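Local coordinates for carbohydrate binding protein, putative, cbp2D (Cellvibrio japonicus, PDB 7B21) that binds heme c covalently as one domain of a longer multidomain protein and probably serves electron transfer, consistent with a c-type cytochrome role in reducing lytic polysaccharide monooxygenases, at residues L3-W14 and Q77-T88. Numbering follows the deposited sequence.
Sequences LVGDATRGANLW and QCAADIEAFIRT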
ATOM      1  N   LEU A   3     -14.730   5.797   4.368  1.00 11.55           N
ATOM      2  CA  LEU A   3     -14.199   4.874   5.385  1.00 10.80           C
ATOM      3  C   LEU A   3     -13.013   5.538   6.081  1.00 10.25           C
ATOM      4  O   LEU A   3     -12.234   6.261   5.480  1.00 10.66           O
ATOM      5  CB  LEU A   3     -13.692   3.590   4.729  1.00 10.75           C
ATOM      6  CG  LEU A   3     -14.708   2.793   3.922  1.00 11.44           C
ATOM      7  CD1 LEU A   3     -14.057   1.571   3.356  1.00 13.73           C
ATOM      8  CD2 LEU A   3     -15.900   2.442   4.777  1.00 12.95           C
ATOM      9  N   VAL A   4     -12.879   5.255   7.370  1.00 10.36           N
ATOM     10  CA  VAL A   4     -11.760   5.773   8.156  1.00 10.25           C
ATOM     11  C   VAL A   4     -10.690   4.721   8.278  1.00  9.35           C
ATOM     12  O   VAL A   4     -10.929   3.627   8.784  1.00 11.37           O
ATOM     13  CB  VAL A   4     -12.194   6.248   9.523  1.00 13.99           C
ATOM     14  CG1 VAL A   4     -11.008   6.737  10.350  1.00 15.29           C
ATOM     15  CG2 VAL A   4     -13.236   7.350   9.417  1.00 18.63           C
ATOM     16  N   GLY A   5      -9.512   4.980   7.700  1.00  9.44           N
ATOM     17  CA  GLY A   5      -8.442   3.949   7.746  1.00  8.59           C
ATOM     18  C   GLY A   5      -7.818   3.831   9.106  1.00  8.61           C
ATOM     19  O   GLY A   5      -7.598   4.849   9.782  1.00 10.85           O
ATOM     20  N   ASP A   6      -7.472   2.628   9.487  1.00  7.64           N
ATOM     21  CA  ASP A   6      -6.786   2.355  10.760  1.00  8.16           C
ATOM     22  C   ASP A   6      -5.386   1.847  10.448  1.00  7.49           C
ATOM     23  O   ASP A   6      -5.231   0.756   9.902  1.00  8.02           O
ATOM     24  CB  ASP A   6      -7.570   1.345  11.568  1.00  9.13           C
ATOM     25  CG  ASP A   6      -6.953   1.136  12.928  1.00 10.22           C
ATOM     26  OD1 ASP A   6      -5.890   0.648  13.028  1.00 14.19           O
ATOM     27  OD2 ASP A   6      -7.575   1.489  13.871  1.00 22.83           O
ATOM     28  N   ALA A   7      -4.383   2.653  10.776  1.00  8.39           N
ATOM     29  CA  ALA A   7      -2.992   2.327  10.446  1.00  8.79           C
ATOM     30  C   ALA A   7      -2.509   1.068  11.168  1.00  8.80           C
ATOM     31  O   ALA A   7      -1.668   0.347  10.620  1.00 10.19           O
ATOM     32  CB  ALA A   7      -2.105   3.473  10.799  1.00  9.20           C
ATOM     33  N   THR A   8      -2.995   0.839  12.363  1.00  9.38           N
ATOM     34  CA  THR A   8      -2.561  -0.332  13.130  1.00 10.68           C
ATOM     35  C   THR A   8      -3.046  -1.598  12.421  1.00  9.98           C
ATOM     36  O   THR A   8      -2.295  -2.574  12.196  1.00 11.72           O
ATOM     37  CB  THR A   8      -3.035  -0.234  14.590  1.00 12.52           C
ATOM     38  OG1 THR A   8      -2.509   0.962  15.137  1.00 14.21           O
ATOM     39  CG2 THR A   8      -2.619  -1.432  15.381  1.00 15.37           C
ATOM     40  N   ARG A   9      -4.307  -1.624  12.004  1.00  9.21           N
ATOM     41  CA  ARG A   9      -4.799  -2.744  11.201  1.00  8.88           C
ATOM     42  C   ARG A   9      -4.083  -2.829   9.847  1.00  8.50           C
ATOM     43  O   ARG A   9      -3.766  -3.935   9.364  1.00  9.59           O
ATOM     44  CB  ARG A   9      -6.296  -2.667  10.944  1.00 10.32           C
ATOM     45  CG  ARG A   9      -7.118  -2.799  12.206  1.00 10.80           C
ATOM     46  CD  ARG A   9      -8.558  -3.082  11.906  1.00 12.72           C
ATOM     47  NE  ARG A   9      -9.124  -2.158  10.985  1.00 11.78           N
ATOM     48  CZ  ARG A   9     -10.307  -1.625  11.076  1.00 11.51           C
ATOM     49  NH1 ARG A   9     -11.144  -2.055  11.996  1.00 14.95           N
ATOM     50  NH2 ARG A   9     -10.615  -0.647  10.229  1.00 11.97           N
ATOM     51  N   GLY A  10      -3.828  -1.693   9.241  1.00  8.15           N
ATOM     52  CA  GLY A  10      -3.097  -1.699   7.974  1.00  7.80           C
ATOM     53  C   GLY A  10      -1.721  -2.302   8.063  1.00  7.95           C
ATOM     54  O   GLY A  10      -1.265  -2.917   7.092  1.00  8.45           O
ATOM     55  N   ALA A  11      -1.059  -2.173   9.210  1.00  8.23           N
ATOM     56  CA  ALA A  11       0.283  -2.750   9.421  1.00  9.27           C
ATOM     57  C   ALA A  11       0.185  -4.281   9.306  1.00  9.19           C
ATOM     58  O   ALA A  11       1.128  -4.925   8.822  1.00 10.86           O
ATOM     59  CB  ALA A  11       0.838  -2.342  10.759  1.00 10.69           C
ATOM     60  N   ASN A  12      -0.907  -4.876   9.768  1.00  9.46           N
ATOM     61  CA  ASN A  12      -1.128  -6.329   9.685  0.50 10.31           C
ATOM     62  C   ASN A  12      -1.500  -6.727   8.258  1.00  9.15           C
ATOM     63  O   ASN A  12      -0.974  -7.726   7.719  1.00  9.73           O
ATOM     64  CB  ASN A  12      -2.247  -6.760  10.625  0.50 12.82           C
ATOM     65  CG  ASN A  12      -2.529  -8.226  10.435  0.50 15.44           C
ATOM     66  OD1 ASN A  12      -1.625  -9.027  10.619  0.50 17.00           O
ATOM     67  ND2 ASN A  12      -3.748  -8.556  10.024  0.50 19.88           N
ATOM     68  N   LEU A  13      -2.426  -5.986   7.662  1.00  8.63           N
ATOM     69  CA  LEU A  13      -2.868  -6.303   6.284  1.00  8.61           C
ATOM     70  C   LEU A  13      -1.716  -6.162   5.290  1.00  7.62           C
ATOM     71  O   LEU A  13      -1.700  -6.874   4.281  1.00  8.02           O
ATOM     72  CB  LEU A  13      -4.025  -5.381   5.904  1.00  8.65           C
ATOM     73  CG  LEU A  13      -5.329  -5.661   6.634  1.00  9.72           C
ATOM     74  CD1 LEU A  13      -6.262  -4.461   6.540  1.00 11.88           C
ATOM     75  CD2 LEU A  13      -5.999  -6.914   6.058  1.00 12.62           C
ATOM     76  N   TRP A  14      -0.768  -5.301   5.562  1.00  7.59           N
ATOM     77  CA  TRP A  14       0.418  -5.157   4.737  1.00  7.23           C
ATOM     78  C   TRP A  14       1.072  -6.519   4.527  1.00  7.28           C
ATOM     79  O   TRP A  14       1.628  -6.805   3.446  1.00  7.63           O
ATOM     80  CB  TRP A  14       1.360  -4.190   5.443  1.00  7.13           C
ATOM     81  CG  TRP A  14       2.650  -4.011   4.743  1.00  7.03           C
ATOM     82  CD1 TRP A  14       3.838  -4.604   5.049  1.00  7.62           C
ATOM     83  CD2 TRP A  14       2.870  -3.273   3.527  1.00  6.51           C
ATOM     84  NE1 TRP A  14       4.777  -4.281   4.108  1.00  6.85           N
ATOM     85  CE2 TRP A  14       4.207  -3.458   3.178  1.00  6.00           C
ATOM     86  CE3 TRP A  14       2.062  -2.446   2.742  1.00  7.61           C
ATOM     87  CZ2 TRP A  14       4.735  -2.893   2.028  1.00  7.30           C
ATOM     88  CZ3 TRP A  14       2.590  -1.877   1.608  1.00  7.53           C
ATOM     89  CH2 TRP A  14       3.905  -2.140   1.239  1.00  7.70           C
ATOM     90  N   GLN A  77     -12.258  -1.372   3.072  1.00  7.93           N
ATOM     91  CA  GLN A  77     -11.580  -1.092   4.343  1.00  7.90           C
ATOM     92  C   GLN A  77     -10.118  -1.555   4.330  1.00  7.78           C
ATOM     93  O   GLN A  77      -9.284  -0.898   4.955  1.00  8.51           O
ATOM     94  CB  GLN A  77     -12.358  -1.716   5.505  1.00  8.66           C
ATOM     95  CG  GLN A  77     -11.929  -1.212   6.864  1.00  9.35           C
ATOM     96  CD  GLN A  77     -12.256   0.231   7.137  1.00  9.53           C
ATOM     97  OE1 GLN A  77     -13.418   0.645   7.080  1.00 11.14           O
ATOM     98  NE2 GLN A  77     -11.252   1.029   7.476  1.00  9.80           N
ATOM     99  N   CYS A  78      -9.827  -2.671   3.681  1.00  7.91           N
ATOM    100  CA  CYS A  78      -8.422  -3.127   3.566  1.00  8.03           C
ATOM    101  C   CYS A  78      -7.588  -2.012   2.976  1.00  7.45           C
ATOM    102  O   CYS A  78      -6.503  -1.676   3.481  1.00  7.75           O
ATOM    103  CB  CYS A  78      -8.367  -4.372   2.686  1.00  8.80           C
ATOM    104  SG  CYS A  78      -6.675  -4.921   2.330  0.85  8.34           S
ATOM    105  N   ALA A  79      -8.055  -1.429   1.878  1.00  7.28           N
ATOM    106  CA  ALA A  79      -7.308  -0.393   1.170  1.00  7.36           C
ATOM    107  C   ALA A  79      -7.188   0.869   2.032  1.00  6.95           C
ATOM    108  O   ALA A  79      -6.121   1.496   2.057  1.00  7.54           O
ATOM    109  CB  ALA A  79      -7.956  -0.120  -0.169  1.00  7.70           C
ATOM    110  N   ALA A  80      -8.263   1.236   2.714  1.00  6.84           N
ATOM    111  CA  ALA A  80      -8.216   2.386   3.616  1.00  7.12           C
ATOM    112  C   ALA A  80      -7.199   2.177   4.743  1.00  6.86           C
ATOM    113  O   ALA A  80      -6.459   3.077   5.098  1.00  7.25           O
ATOM    114  CB  ALA A  80      -9.594   2.661   4.162  1.00  7.46           C
ATOM    115  N   ASP A  81      -7.221   0.988   5.335  1.00  6.64           N
ATOM    116  CA  ASP A  81      -6.315   0.685   6.446  1.00  7.07           C
ATOM    117  C   ASP A  81      -4.872   0.713   5.973  1.00  6.55           C
ATOM    118  O   ASP A  81      -3.986   1.261   6.655  1.00  6.93           O
ATOM    119  CB  ASP A  81      -6.674  -0.659   7.062  1.00  7.22           C
ATOM    120  CG  ASP A  81      -7.965  -0.703   7.852  1.00  7.87           C
ATOM    121  OD1 ASP A  81      -8.537   0.375   8.149  1.00  8.22           O
ATOM    122  OD2 ASP A  81      -8.355  -1.808   8.213  1.00  9.85           O
ATOM    123  N   ILE A  82      -4.576   0.061   4.841  1.00  6.70           N
ATOM    124  CA  ILE A  82      -3.184   0.044   4.400  1.00  6.19           C
ATOM    125  C   ILE A  82      -2.762   1.462   3.980  1.00  6.36           C
ATOM    126  O   ILE A  82      -1.622   1.823   4.260  1.00  6.70           O
ATOM    127  CB  ILE A  82      -2.958  -1.010   3.299  1.00  6.28           C
ATOM    128  CG1 ILE A  82      -3.217  -2.423   3.809  1.00  6.86           C
ATOM    129  CG2 ILE A  82      -1.519  -0.894   2.802  1.00  7.15           C
ATOM    130  CD1 ILE A  82      -3.062  -3.508   2.780  1.00  8.09           C
ATOM    131  N   GLU A  83      -3.629   2.226   3.348  1.00  6.20           N
ATOM    132  CA  GLU A  83      -3.309   3.639   3.088  1.00  6.26           C
ATOM    133  C   GLU A  83      -2.841   4.316   4.367  1.00  6.07           C
ATOM    134  O   GLU A  83      -1.819   5.002   4.385  1.00  7.12           O
ATOM    135  CB  GLU A  83      -4.522   4.339   2.485  1.00  6.41           C
ATOM    136  CG  GLU A  83      -4.363   5.843   2.382  1.00  6.93           C
ATOM    137  CD  GLU A  83      -5.647   6.517   1.896  1.00  7.39           C
ATOM    138  OE1 GLU A  83      -6.642   6.470   2.667  1.00  8.10           O
ATOM    139  OE2 GLU A  83      -5.680   7.047   0.779  1.00  7.51           O
ATOM    140  N   ALA A  84      -3.637   4.168   5.428  1.00  6.78           N
ATOM    141  CA  ALA A  84      -3.292   4.844   6.695  1.00  7.21           C
ATOM    142  C   ALA A  84      -1.909   4.375   7.173  1.00  7.09           C
ATOM    143  O   ALA A  84      -1.106   5.185   7.659  1.00  8.16           O
ATOM    144  CB  ALA A  84      -4.363   4.591   7.727  1.00  8.04           C
ATOM    145  N   PHE A  85      -1.639   3.095   7.081  1.00  7.19           N
ATOM    146  CA  PHE A  85      -0.340   2.558   7.481  1.00  7.21           C
ATOM    147  C   PHE A  85       0.794   3.175   6.652  1.00  6.69           C
ATOM    148  O   PHE A  85       1.795   3.647   7.230  1.00  8.01           O
ATOM    149  CB  PHE A  85      -0.354   1.035   7.354  1.00  7.49           C
ATOM    150  CG  PHE A  85       0.987   0.387   7.586  1.00  7.58           C
ATOM    151  CD1 PHE A  85       1.686   0.573   8.770  1.00  9.09           C
ATOM    152  CD2 PHE A  85       1.535  -0.462   6.665  1.00  7.90           C
ATOM    153  CE1 PHE A  85       2.890  -0.057   8.994  1.00  9.97           C
ATOM    154  CE2 PHE A  85       2.746  -1.106   6.878  1.00  8.73           C
ATOM    155  CZ  PHE A  85       3.416  -0.911   8.054  1.00  9.45           C
ATOM    156  N   ILE A  86       0.663   3.177   5.352  1.00  6.56           N
ATOM    157  CA  ILE A  86       1.717   3.750   4.482  1.00  6.87           C
ATOM    158  C   ILE A  86       1.953   5.217   4.831  1.00  7.24           C
ATOM    159  O   ILE A  86       3.108   5.676   4.832  1.00  8.28           O
ATOM    160  CB  ILE A  86       1.324   3.566   3.012  1.00  6.97           C
ATOM    161  CG1 ILE A  86       1.360   2.090   2.627  1.00  6.70           C
ATOM    162  CG2 ILE A  86       2.225   4.393   2.117  1.00  7.26           C
ATOM    163  CD1 ILE A  86       0.732   1.806   1.301  1.00  7.15           C
ATOM    164  N   ARG A  87       0.897   5.965   5.165  1.00  7.33           N
ATOM    165  CA  ARG A  87       1.087   7.401   5.476  1.00  8.06           C
ATOM    166  C   ARG A  87       1.792   7.614   6.818  1.00  9.56           C
ATOM    167  O   ARG A  87       2.147   8.752   7.125  1.00 13.89           O
ATOM    168  CB  ARG A  87      -0.253   8.110   5.464  1.00  8.65           C
ATOM    169  CG  ARG A  87      -0.908   8.133   4.104  1.00  8.28           C
ATOM    170  CD  ARG A  87      -0.049   8.664   3.009  1.00  8.44           C
ATOM    171  NE  ARG A  87      -0.850   8.983   1.846  1.00  7.94           N
ATOM    172  CZ  ARG A  87      -0.334   9.489   0.723  1.00  8.01           C
ATOM    173  NH1 ARG A  87       0.979   9.596   0.557  1.00  9.38           N
ATOM    174  NH2 ARG A  87      -1.149   9.860  -0.249  1.00  8.94           N
ATOM    175  N   THR A  88       1.974   6.591   7.624  1.00  9.17           N
ATOM    176  CA  THR A  88       2.815   6.686   8.827  1.00  9.90           C
ATOM    177  C   THR A  88       4.309   6.520   8.527  1.00 10.47           C
ATOM    178  O   THR A  88       5.134   6.832   9.393  1.00 11.19           O
ATOM    179  CB  THR A  88       2.474   5.675   9.930  1.00 10.72           C
ATOM    180  OG1 THR A  88       2.838   4.358   9.552  1.00 11.63           O
ATOM    181  CG2 THR A  88       1.005   5.726  10.294  1.00 12.42           C
TER
HETATM  182  O   HOH W   1     -14.575   3.049   8.183  1.00 15.46           O
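Ala-11 lies over one face of the Phe-85 ring, its CA 3.5 Å from the ring centroid and almost on the ring normal, a CH-pi contact, while Trp-14 CG comes to the edge of that ring at Phe-85 CE2, 3.6 Å away, with the two ring planes 59° apart. The indole in turn receives Ile-82 CG2 at its own edge. This is the crossing of N- and C-terminal helices that defines the cytochrome c fold: helices 7-14 and 77-86 pass nearly at right angles, their axes 6.7 Å apart. Such closeness depends on small residues, and here Gly-10 sits at the crossing, its CA making a C-H...O contact with Asp-81 O. Phe-85 is a knob in a hole formed by Ala-7, Gly-10, Ala-11 and Trp-14. Trp-14 and Ile-82 also touch the heme, so the crossing forms part of the pocket wall, and the indole NE1 donates to Gly-24 O; Trp-89 packs edge-to-face with both aromatic rings.

Beyond the apolar part, the buried carboxylate of Asp-81 ties down the segment leading into helix 7-14. Arg-9 grips Asp-81 side-on: NE reaches OD2 at 2.9 Å from above the carboxylate plane, whereas NH2 meets the syn lone pair of OD1 almost straight on (178°). The bend of the arginine at chi3 (-52°) turns the guanidinium edge to the acid. Gln-77 NE2 bridges the two segments, giving one hydrogen to Val-4 O at 2.9 Å and another to Asp-81 OD1. This cluster of donors would be expected to favour the charged form of Asp-81. Asp-81 OD1 accepts a third hydrogen bond, from Asp-6 N 2.8 Å away, which also comes from above the carboxylate plane.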